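Local structure of enoyl-CoA hydratase/isomerase family protein (Mycobacterium tuberculosis, 4FN7) at residues R151-Q156 against K162-E167; E143-R148 against Q155-L160; H122-Q127 against A179-V184. The protein probably catalyses the hydration of enoyl-CoA thioesters in lipid metabolism, as a trimeric member of the crotonase superfamily. All blocks are in the same frame, centred on the assembly; numbering follows the deposited sequence.

Contact 1 (R151-Q156 against K162-E167); sequences RSAYQQ and KTFFGE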
loop_
_atom_site.group_PDB
_atom_site.type_symbol
_atom_site.label_atom_id
_atom_site.label_comp_id
_atom_site.label_asym_id
_atom_site.label_seq_id
_atom_site.Cartn_x
_atom_site.Cartn_y
_atom_site.Cartn_z
ATOM N N ARG A 151 0.362 -3.632 -0.757
ATOM C CA ARG A 151 0.725 -4.662 0.199
ATOM C C ARG A 151 0.425 -6.069 -0.309
ATOM O O ARG A 151 1.275 -6.955 -0.224
ATOM C CB ARG A 151 0.051 -4.395 1.534
ATOM C CG ARG A 151 0.760 -3.308 2.305
ATOM C CD ARG A 151 -0.157 -2.689 3.290
ATOM N NE ARG A 151 0.524 -1.733 4.142
ATOM C CZ ARG A 151 -0.094 -1.056 5.095
ATOM N NH1 ARG A 151 -1.399 -1.252 5.291
ATOM N NH2 ARG A 151 0.584 -0.197 5.843
ATOM N N SER A 152 -0.762 -6.272 -0.870
ATOM C CA SER A 152 -1.114 -7.608 -1.338
ATOM C C SER A 152 -0.377 -7.996 -2.622
ATOM O O SER A 152 -0.018 -9.162 -2.809
ATOM C CB SER A 152 -2.625 -7.759 -1.489
ATOM O OG SER A 152 -3.214 -8.083 -0.243
ATOM N N ALA A 153 -0.144 -7.034 -3.511
ATOM C CA ALA A 153 0.595 -7.341 -4.734
ATOM C C ALA A 153 2.036 -7.703 -4.400
ATOM O O ALA A 153 2.620 -8.582 -5.027
ATOM C CB ALA A 153 0.546 -6.174 -5.713
ATOM N N TYR A 154 2.600 -7.027 -3.404
ATOM C CA TYR A 154 3.968 -7.288 -2.983
ATOM C C TYR A 154 4.102 -8.740 -2.517
ATOM O O TYR A 154 5.056 -9.438 -2.869
ATOM C CB TYR A 154 4.361 -6.330 -1.852
ATOM C CG TYR A 154 5.727 -6.581 -1.263
ATOM C CD1 TYR A 154 6.877 -6.370 -2.011
ATOM C CD2 TYR A 154 5.873 -7.001 0.055
ATOM C CE1 TYR A 154 8.121 -6.587 -1.473
ATOM C CE2 TYR A 154 7.119 -7.222 0.604
ATOM C CZ TYR A 154 8.244 -7.017 -0.166
ATOM O OH TYR A 154 9.500 -7.224 0.356
ATOM N N GLN A 155 3.132 -9.200 -1.735
ATOM C CA GLN A 155 3.155 -10.589 -1.281
ATOM C C GLN A 155 3.157 -11.566 -2.453
ATOM O O GLN A 155 3.943 -12.517 -2.480
ATOM C CB GLN A 155 1.982 -10.878 -0.340
ATOM C CG GLN A 155 2.126 -10.206 1.004
ATOM C CD GLN A 155 3.445 -10.543 1.659
ATOM O OE1 GLN A 155 3.841 -11.710 1.698
ATOM N NE2 GLN A 155 4.142 -9.530 2.162
ATOM N N GLN A 156 2.277 -11.345 -3.422
ATOM C CA GLN A 156 2.150 -12.306 -4.515
ATOM C C GLN A 156 3.293 -12.198 -5.516
ATOM O O GLN A 156 3.723 -13.205 -6.085
ATOM C CB GLN A 156 0.814 -12.147 -5.226
ATOM C CG GLN A 156 -0.361 -12.342 -4.280
ATOM C CD GLN A 156 -1.527 -13.035 -4.942
ATOM O OE1 GLN A 156 -1.999 -12.598 -5.987
ATOM N NE2 GLN A 156 -1.993 -14.135 -4.343
ATOM N N LYS A 162 4.190 -13.876 -9.092
ATOM C CA LYS A 162 3.006 -13.548 -9.879
ATOM C C LYS A 162 3.331 -12.669 -11.088
ATOM O O LYS A 162 4.153 -11.755 -11.005
ATOM C CB LYS A 162 1.940 -12.875 -9.008
ATOM C CG LYS A 162 0.691 -12.503 -9.802
ATOM C CD LYS A 162 -0.395 -11.939 -8.918
ATOM C CE LYS A 162 -1.572 -11.428 -9.730
ATOM N NZ LYS A 162 -2.622 -10.877 -8.834
ATOM N N THR A 163 2.694 -12.965 -12.215
ATOM C CA THR A 163 2.826 -12.134 -13.407
ATOM C C THR A 163 1.692 -11.126 -13.462
ATOM O O THR A 163 0.534 -11.480 -13.265
ATOM C CB THR A 163 2.800 -12.982 -14.690
ATOM O OG1 THR A 163 3.903 -13.893 -14.677
ATOM C CG2 THR A 163 2.914 -12.090 -15.913
ATOM N N PHE A 164 2.040 -9.867 -13.717
ATOM C CA PHE A 164 1.068 -8.785 -13.828
ATOM C C PHE A 164 1.110 -8.214 -15.240
ATOM O O PHE A 164 2.140 -8.263 -15.906
ATOM C CB PHE A 164 1.392 -7.667 -12.826
ATOM C CG PHE A 164 1.434 -8.120 -11.394
ATOM C CD1 PHE A 164 0.358 -7.895 -10.547
ATOM C CD2 PHE A 164 2.565 -8.737 -10.884
ATOM C CE1 PHE A 164 0.402 -8.303 -9.220
ATOM C CE2 PHE A 164 2.612 -9.145 -9.563
ATOM C CZ PHE A 164 1.537 -8.925 -8.731
ATOM N N PHE A 165 -0.007 -7.659 -15.692
ATOM C CA PHE A 165 -0.034 -6.955 -16.966
ATOM C C PHE A 165 -1.242 -6.041 -17.006
ATOM O O PHE A 165 -2.230 -6.281 -16.317
ATOM C CB PHE A 165 -0.065 -7.943 -18.135
ATOM C CG PHE A 165 -1.295 -8.800 -18.177
ATOM C CD1 PHE A 165 -2.391 -8.421 -18.936
ATOM C CD2 PHE A 165 -1.359 -9.991 -17.465
ATOM C CE1 PHE A 165 -3.529 -9.212 -18.983
ATOM C CE2 PHE A 165 -2.496 -10.784 -17.508
ATOM C CZ PHE A 165 -3.580 -10.391 -18.269
ATOM N N GLY A 166 -1.164 -4.984 -17.806
ATOM C CA GLY A 166 -2.323 -4.139 -18.037
ATOM C C GLY A 166 -2.983 -3.694 -16.743
ATOM O O GLY A 166 -2.325 -3.156 -15.851
ATOM N N GLU A 167 -4.287 -3.937 -16.634
ATOM C CA GLU A 167 -5.053 -3.473 -15.485
ATOM C C GLU A 167 -4.514 -4.016 -14.162
ATOM O O GLU A 167 -4.498 -3.301 -13.168
ATOM C CB GLU A 167 -6.535 -3.824 -15.632
HETATM O O HOH W 1 -1.687 -9.616 -6.329
HETATM O O HOH W 2 -3.710 -13.356 -7.944
#
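Lys162 lies across the C-terminal part of segment 151-156 and meets Gln156 with both its backbone and its side chain. The backbone bond runs from Lys162 N to Gln156 O, 3.1 Å long and fairly straight at 159° about the hydrogen. Followed outward, Lys162 CB rests 3.4 Å from that same Gln156 O. CG lies 3.8 Å above one face of the Phe164 ring, displaced toward the rim. CD meets both the CB and the OE1 of Gln156, and CE remains beside OE1. At the tip, NZ makes only a weak direct hydrogen bond to Gln156 OE1, the two atoms being 3.4 Å apart. Two waters bridge the same atoms: each donates to Gln156 OE1 and accepts from Lys162 NZ, the shorter bridge having water 2 at 2.7 Å from Gln156 OE1. Lys162 CG stands anti to its own backbone N (chi1 179°) and the chain beyond is fully extended, which carries the ammonium group across the bent glutamine to its OE1. The amide nitrogen of Gln156 turns to the second subunit and bonds His117 there, so one side chain serves both the local turn and the trimer interface. About one helical turn earlier the contact is largely apolar: Phe164 CE1 approaches Ala153 CB at 4.1 Å, and Phe164 CZ lies 3.9 Å from Ala153 O, obliquely to the ring. The contact joins helix 151-159 to the chain that follows it, strand 163-164. Phe164 pairs by its backbone with Ile126 of strand 126-127, while its ring meets Phe174 and, together with Ala153, packs on Ala172 of helix 166-172.

Contact 2 (E143-R148 against Q155-L160); sequences EIMKLR and QQATGL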
loop_
_atom_site.group_PDB
_atom_site.type_symbol
_atom_site.label_atom_id
_atom_site.label_comp_id
_atom_site.label_asym_id
_atom_site.label_seq_id
_atom_site.Cartn_x
_atom_site.Cartn_y
_atom_site.Cartn_z
ATOM N N GLU A 143 13.177 -4.514 -1.578
ATOM C CA GLU A 143 12.952 -3.126 -1.187
ATOM C C GLU A 143 12.474 -2.272 -2.365
ATOM O O GLU A 143 11.616 -1.399 -2.203
ATOM C CB GLU A 143 14.214 -2.553 -0.552
ATOM C CG GLU A 143 14.591 -3.256 0.752
ATOM C CD GLU A 143 13.605 -2.985 1.887
ATOM O OE1 GLU A 143 12.864 -1.982 1.819
ATOM O OE2 GLU A 143 13.571 -3.773 2.857
ATOM N N ILE A 144 13.017 -2.535 -3.552
ATOM C CA ILE A 144 12.571 -1.831 -4.754
ATOM C C ILE A 144 11.089 -2.117 -4.998
ATOM O O ILE A 144 10.297 -1.205 -5.229
ATOM C CB ILE A 144 13.418 -2.224 -5.980
ATOM C CG1 ILE A 144 14.847 -1.704 -5.797
ATOM C CG2 ILE A 144 12.811 -1.654 -7.253
ATOM C CD1 ILE A 144 15.852 -2.333 -6.735
ATOM N N MET A 145 10.702 -3.385 -4.928
ATOM C CA MET A 145 9.305 -3.735 -5.164
ATOM C C MET A 145 8.392 -3.205 -4.072
ATOM O O MET A 145 7.281 -2.736 -4.351
ATOM C CB MET A 145 9.136 -5.243 -5.321
ATOM C CG MET A 145 9.514 -5.704 -6.706
ATOM S SD MET A 145 9.201 -7.445 -6.949
ATOM C CE MET A 145 10.393 -8.045 -5.866
ATOM N N LYS A 146 8.871 -3.267 -2.834
ATOM C CA LYS A 146 8.077 -2.842 -1.690
ATOM C C LYS A 146 7.730 -1.355 -1.791
ATOM O O LYS A 146 6.701 -0.915 -1.295
ATOM C CB LYS A 146 8.829 -3.112 -0.388
ATOM C CG LYS A 146 7.941 -3.082 0.841
ATOM C CD LYS A 146 8.755 -3.021 2.133
ATOM C CE LYS A 146 9.684 -4.200 2.283
ATOM N NZ LYS A 146 10.441 -4.088 3.563
ATOM N N LEU A 147 8.602 -0.589 -2.439
ATOM C CA LEU A 147 8.411 0.845 -2.593
ATOM C C LEU A 147 7.237 1.177 -3.513
ATOM O O LEU A 147 6.666 2.263 -3.418
ATOM C CB LEU A 147 9.703 1.476 -3.120
ATOM C CG LEU A 147 9.722 2.992 -3.315
ATOM C CD1 LEU A 147 9.527 3.712 -1.985
ATOM C CD2 LEU A 147 11.034 3.411 -3.953
ATOM N N ARG A 148 6.873 0.252 -4.397
ATOM C CA ARG A 148 5.889 0.556 -5.440
ATOM C C ARG A 148 4.609 -0.288 -5.388
ATOM O O ARG A 148 3.547 0.175 -5.797
ATOM C CB ARG A 148 6.502 0.442 -6.849
ATOM C CG ARG A 148 7.759 1.279 -7.106
ATOM C CD ARG A 148 7.566 2.742 -6.769
ATOM N NE ARG A 148 6.869 3.546 -7.769
ATOM C CZ ARG A 148 7.479 4.148 -8.788
ATOM N NH1 ARG A 148 6.798 4.930 -9.620
ATOM N NH2 ARG A 148 8.773 3.962 -8.980
ATOM N N GLN A 155 3.132 -9.200 -1.735
ATOM C CA GLN A 155 3.155 -10.589 -1.281
ATOM C C GLN A 155 3.157 -11.566 -2.453
ATOM O O GLN A 155 3.943 -12.517 -2.480
ATOM C CB GLN A 155 1.982 -10.878 -0.340
ATOM C CG GLN A 155 2.126 -10.206 1.004
ATOM C CD GLN A 155 3.445 -10.543 1.659
ATOM O OE1 GLN A 155 3.841 -11.710 1.698
ATOM N NE2 GLN A 155 4.142 -9.530 2.162
ATOM N N GLN A 156 2.277 -11.345 -3.422
ATOM C CA GLN A 156 2.150 -12.306 -4.515
ATOM C C GLN A 156 3.293 -12.198 -5.516
ATOM O O GLN A 156 3.723 -13.205 -6.085
ATOM C CB GLN A 156 0.814 -12.147 -5.226
ATOM C CG GLN A 156 -0.361 -12.342 -4.280
ATOM C CD GLN A 156 -1.527 -13.035 -4.942
ATOM O OE1 GLN A 156 -1.999 -12.598 -5.987
ATOM N NE2 GLN A 156 -1.993 -14.135 -4.343
ATOM N N ALA A 157 3.783 -10.976 -5.734
ATOM C CA ALA A 157 4.856 -10.752 -6.705
ATOM C C ALA A 157 6.129 -11.455 -6.276
ATOM O O ALA A 157 6.933 -11.887 -7.108
ATOM C CB ALA A 157 5.120 -9.262 -6.863
ATOM N N THR A 158 6.315 -11.542 -4.968
ATOM C CA THR A 158 7.550 -12.077 -4.415
ATOM C C THR A 158 7.472 -13.599 -4.225
ATOM O O THR A 158 8.041 -14.350 -5.015
ATOM C CB THR A 158 7.953 -11.332 -3.125
ATOM O OG1 THR A 158 6.895 -11.413 -2.159
ATOM C CG2 THR A 158 8.229 -9.856 -3.436
ATOM N N GLY A 159 6.734 -14.050 -3.212
ATOM C CA GLY A 159 6.666 -15.469 -2.894
ATOM C C GLY A 159 6.023 -16.335 -3.962
ATOM O O GLY A 159 6.324 -17.529 -4.064
ATOM N N LEU A 160 5.130 -15.763 -4.763
ATOM C CA LEU A 160 4.430 -16.553 -5.775
ATOM C C LEU A 160 4.859 -16.234 -7.205
ATOM O O LEU A 160 4.300 -16.783 -8.149
ATOM C CB LEU A 160 2.915 -16.390 -5.648
ATOM C CG LEU A 160 2.293 -16.835 -4.319
ATOM C CD1 LEU A 160 0.804 -16.575 -4.348
ATOM C CD2 LEU A 160 2.587 -18.316 -4.012
#
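Met145 and Thr158 are brought together by two torsions of the methionine and one of the threonine. In Met145, CG stands anti to the carbonyl carbon (chi1 -80°), and the chain runs straight through chi2 before bending at chi3 (-68°), which turns the terminal methyl toward Thr158. In Thr158, chi1 of 57° sets OG1 between the backbone N and the carbonyl carbon and places CG2 anti to the carbonyl carbon, where it faces the methionine. The result is a methyl-to-methyl contact, with Met145 CE 3.7 Å from Thr158 CG2. The two side chains run past one another in opposite directions. One residue earlier in the second helix, Ala157 CB lies 4.5 Å from Met145 SD, a looser contact. The contact is slight, with 92 Å² buried and Met145 CA 8.5 Å from Ala157 CA, and the touching atoms are methyl groups and a sulfur, with no polar bond between the segments. The threonine rotamer also gives its hydroxyl a role: OG1 hydrogen-bonds Tyr154 O, one turn back in its own helix, with Gln155 O also near. The polar branch is thus satisfied within the helix while the methyl branch supplies the packing surface. Around the pair, Met145 also touches Ala128 and Thr158 touches Ile137, both in loops; Thr158 packs in addition on Ser210 of the second subunit. The arrangement is a buried helix-helix contact between consecutive helices, 139-148 and 151-159, joined by a short connection, within the crotonase fold and close to its trimer interface.

Contact 3 (H122-Q127 against A179-V184); sequences HAYNIQ and ALPEVV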
loop_
_atom_site.group_PDB
_atom_site.type_symbol
_atom_site.label_atom_id
_atom_site.label_comp_id
_atom_site.label_asym_id
_atom_site.label_seq_id
_atom_site.Cartn_x
_atom_site.Cartn_y
_atom_site.Cartn_z
ATOM N N HIS A 122 -0.968 -2.899 -22.721
ATOM C CA HIS A 122 -1.832 -3.812 -21.985
ATOM C C HIS A 122 -1.251 -5.207 -21.836
ATOM O O HIS A 122 -1.352 -5.814 -20.773
ATOM C CB HIS A 122 -3.199 -3.916 -22.666
ATOM C CG HIS A 122 -4.043 -5.040 -22.149
ATOM N ND1 HIS A 122 -4.124 -6.262 -22.781
ATOM C CD2 HIS A 122 -4.828 -5.131 -21.051
ATOM C CE1 HIS A 122 -4.930 -7.056 -22.099
ATOM N NE2 HIS A 122 -5.371 -6.394 -21.044
ATOM N N ALA A 123 -0.654 -5.721 -22.906
ATOM C CA ALA A 123 -0.247 -7.124 -22.934
ATOM C C ALA A 123 1.117 -7.413 -22.301
ATOM O O ALA A 123 1.486 -8.578 -22.124
ATOM C CB ALA A 123 -0.292 -7.659 -24.363
ATOM N N TYR A 124 1.867 -6.371 -21.953
ATOM C CA TYR A 124 3.234 -6.575 -21.478
ATOM C C TYR A 124 3.280 -7.110 -20.052
ATOM O O TYR A 124 2.760 -6.500 -19.114
ATOM C CB TYR A 124 4.085 -5.298 -21.602
ATOM C CG TYR A 124 4.182 -4.727 -23.003
ATOM C CD1 TYR A 124 3.811 -5.479 -24.112
ATOM C CD2 TYR A 124 4.649 -3.437 -23.211
ATOM C CE1 TYR A 124 3.894 -4.955 -25.391
ATOM C CE2 TYR A 124 4.736 -2.900 -24.484
ATOM C CZ TYR A 124 4.357 -3.662 -25.572
ATOM O OH TYR A 124 4.443 -3.130 -26.844
ATOM N N ASN A 125 3.925 -8.259 -19.905
ATOM C CA ASN A 125 4.037 -8.919 -18.619
ATOM C C ASN A 125 5.149 -8.340 -17.767
ATOM O O ASN A 125 6.235 -8.044 -18.260
ATOM C CB ASN A 125 4.278 -10.409 -18.822
ATOM C CG ASN A 125 3.069 -11.120 -19.363
ATOM O OD1 ASN A 125 1.937 -10.702 -19.153
ATOM N ND2 ASN A 125 3.303 -12.220 -20.043
ATOM N N ILE A 126 4.863 -8.192 -16.481
ATOM C CA ILE A 126 5.837 -7.704 -15.521
ATOM C C ILE A 126 5.851 -8.704 -14.370
ATOM O O ILE A 126 4.797 -9.050 -13.819
ATOM C CB ILE A 126 5.467 -6.299 -15.025
ATOM C CG1 ILE A 126 5.269 -5.366 -16.231
ATOM C CG2 ILE A 126 6.548 -5.770 -14.092
ATOM C CD1 ILE A 126 4.519 -4.108 -15.923
ATOM N N GLN A 127 7.031 -9.209 -14.037
ATOM C CA GLN A 127 7.112 -10.356 -13.142
ATOM C C GLN A 127 8.491 -10.480 -12.525
ATOM O O GLN A 127 9.500 -10.406 -13.226
ATOM C CB GLN A 127 6.811 -11.642 -13.916
ATOM C CG GLN A 127 6.792 -12.901 -13.053
ATOM C CD GLN A 127 6.929 -14.178 -13.863
ATOM O OE1 GLN A 127 7.341 -14.154 -15.023
ATOM N NE2 GLN A 127 6.594 -15.307 -13.247
ATOM N N ALA A 179 -0.747 2.435 -22.412
ATOM C CA ALA A 179 -0.868 3.077 -23.719
ATOM C C ALA A 179 -0.815 2.006 -24.800
ATOM O O ALA A 179 -0.384 0.885 -24.539
ATOM C CB ALA A 179 0.249 4.096 -23.918
ATOM N N LEU A 180 -1.274 2.331 -26.004
ATOM C CA LEU A 180 -1.173 1.387 -27.113
ATOM C C LEU A 180 0.306 1.151 -27.423
ATOM O O LEU A 180 1.128 2.049 -27.258
ATOM C CB LEU A 180 -1.898 1.918 -28.349
ATOM C CG LEU A 180 -3.420 1.989 -28.240
ATOM C CD1 LEU A 180 -4.007 2.704 -29.458
ATOM C CD2 LEU A 180 -4.017 0.592 -28.086
ATOM N N PRO A 181 0.653 -0.062 -27.872
ATOM C CA PRO A 181 2.064 -0.386 -28.108
ATOM C C PRO A 181 2.785 0.658 -28.955
ATOM O O PRO A 181 3.924 1.009 -28.640
ATOM C CB PRO A 181 1.992 -1.725 -28.846
ATOM C CG PRO A 181 0.737 -2.353 -28.320
ATOM C CD PRO A 181 -0.231 -1.216 -28.112
ATOM N N GLU A 182 2.126 1.153 -29.997
ATOM C CA GLU A 182 2.760 2.065 -30.938
ATOM C C GLU A 182 2.968 3.473 -30.383
ATOM O O GLU A 182 3.642 4.296 -31.008
ATOM C CB GLU A 182 1.972 2.118 -32.253
ATOM C CG GLU A 182 0.564 2.710 -32.140
ATOM C CD GLU A 182 -0.520 1.676 -31.847
ATOM O OE1 GLU A 182 -0.215 0.592 -31.303
ATOM O OE2 GLU A 182 -1.694 1.956 -32.171
ATOM N N VAL A 183 2.397 3.759 -29.216
ATOM C CA VAL A 183 2.604 5.072 -28.607
ATOM C C VAL A 183 3.221 5.021 -27.209
ATOM O O VAL A 183 3.295 6.041 -26.534
ATOM C CB VAL A 183 1.315 5.932 -28.580
ATOM C CG1 VAL A 183 0.823 6.208 -29.995
ATOM C CG2 VAL A 183 0.235 5.265 -27.745
ATOM N N VAL A 184 3.674 3.849 -26.768
ATOM C CA VAL A 184 4.335 3.758 -25.460
ATOM C C VAL A 184 5.508 4.739 -25.368
ATOM O O VAL A 184 5.607 5.512 -24.421
ATOM C CB VAL A 184 4.789 2.312 -25.135
ATOM C CG1 VAL A 184 5.751 2.284 -23.934
ATOM C CG2 VAL A 184 3.574 1.424 -24.874
HETATM O O HOH W 3 -2.241 -1.217 -24.697
HETATM O O HOH W 4 5.606 -0.681 -27.083
#
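The Tyr124 ring has water 4 at its edge, in the ring plane, while Pro181 CB and Val184 CG2 approach it obliquely. The proline contact is centred on the hydroxyl: Tyr124 OH lies 3.5 Å from Pro181 CB, and the two side chains cross at a slant. Val184 CG2 is a looser neighbour, 4.5 Å from Tyr124 CE2. With CG anti to the carbonyl carbon (chi1 -58°), the ring reaches toward the turn at 179-184. Water 4 then joins the sides, 2.7 Å from Tyr124 OH and donating to Pro181 O at 2.8 Å. A second bridge lies between the backbones, where water 3 accepts from His122 N at 2.9 Å and donates to Ala179 O at 2.8 Å. These backbone atoms are themselves 4.2 Å apart, too far for a direct bond, so solvent carries the polar link. The contact lies at the protein surface. It joins the loop between strands 117-120 and 126-127 to the link after strand 177-178 and the first residue of helix 184-195. Beside it, Ala179 bonds by its backbone to Ala120, extending the pairing of strands 117-120 and 177-178, and Pro181 also touches Ala121.

In the fold
Contacts 1 and 2 are buried and have centres about 8 Å apart; both use helix 151-159, sharing Gln155 and Gln156, and both reach the second subunit. Contact 3 is at the surface, and no other chain of the assembly touches its segments. Their chemistry follows: contact 2 is purely apolar between its segments, contact 1 combines a direct backbone bond and water bridges with aromatic packing, and contact 3 relies on two waters and slight apolar touches. Phe164 CE2 packs on Ala157 CB at 3.7 Å, tying contact 1 to contact 2, while neighbouring strands 163-164 and 126-127 connect contact 1 to contact 3. Contacts 2 and 3 do not touch, their nearest atoms being about 6 Å apart.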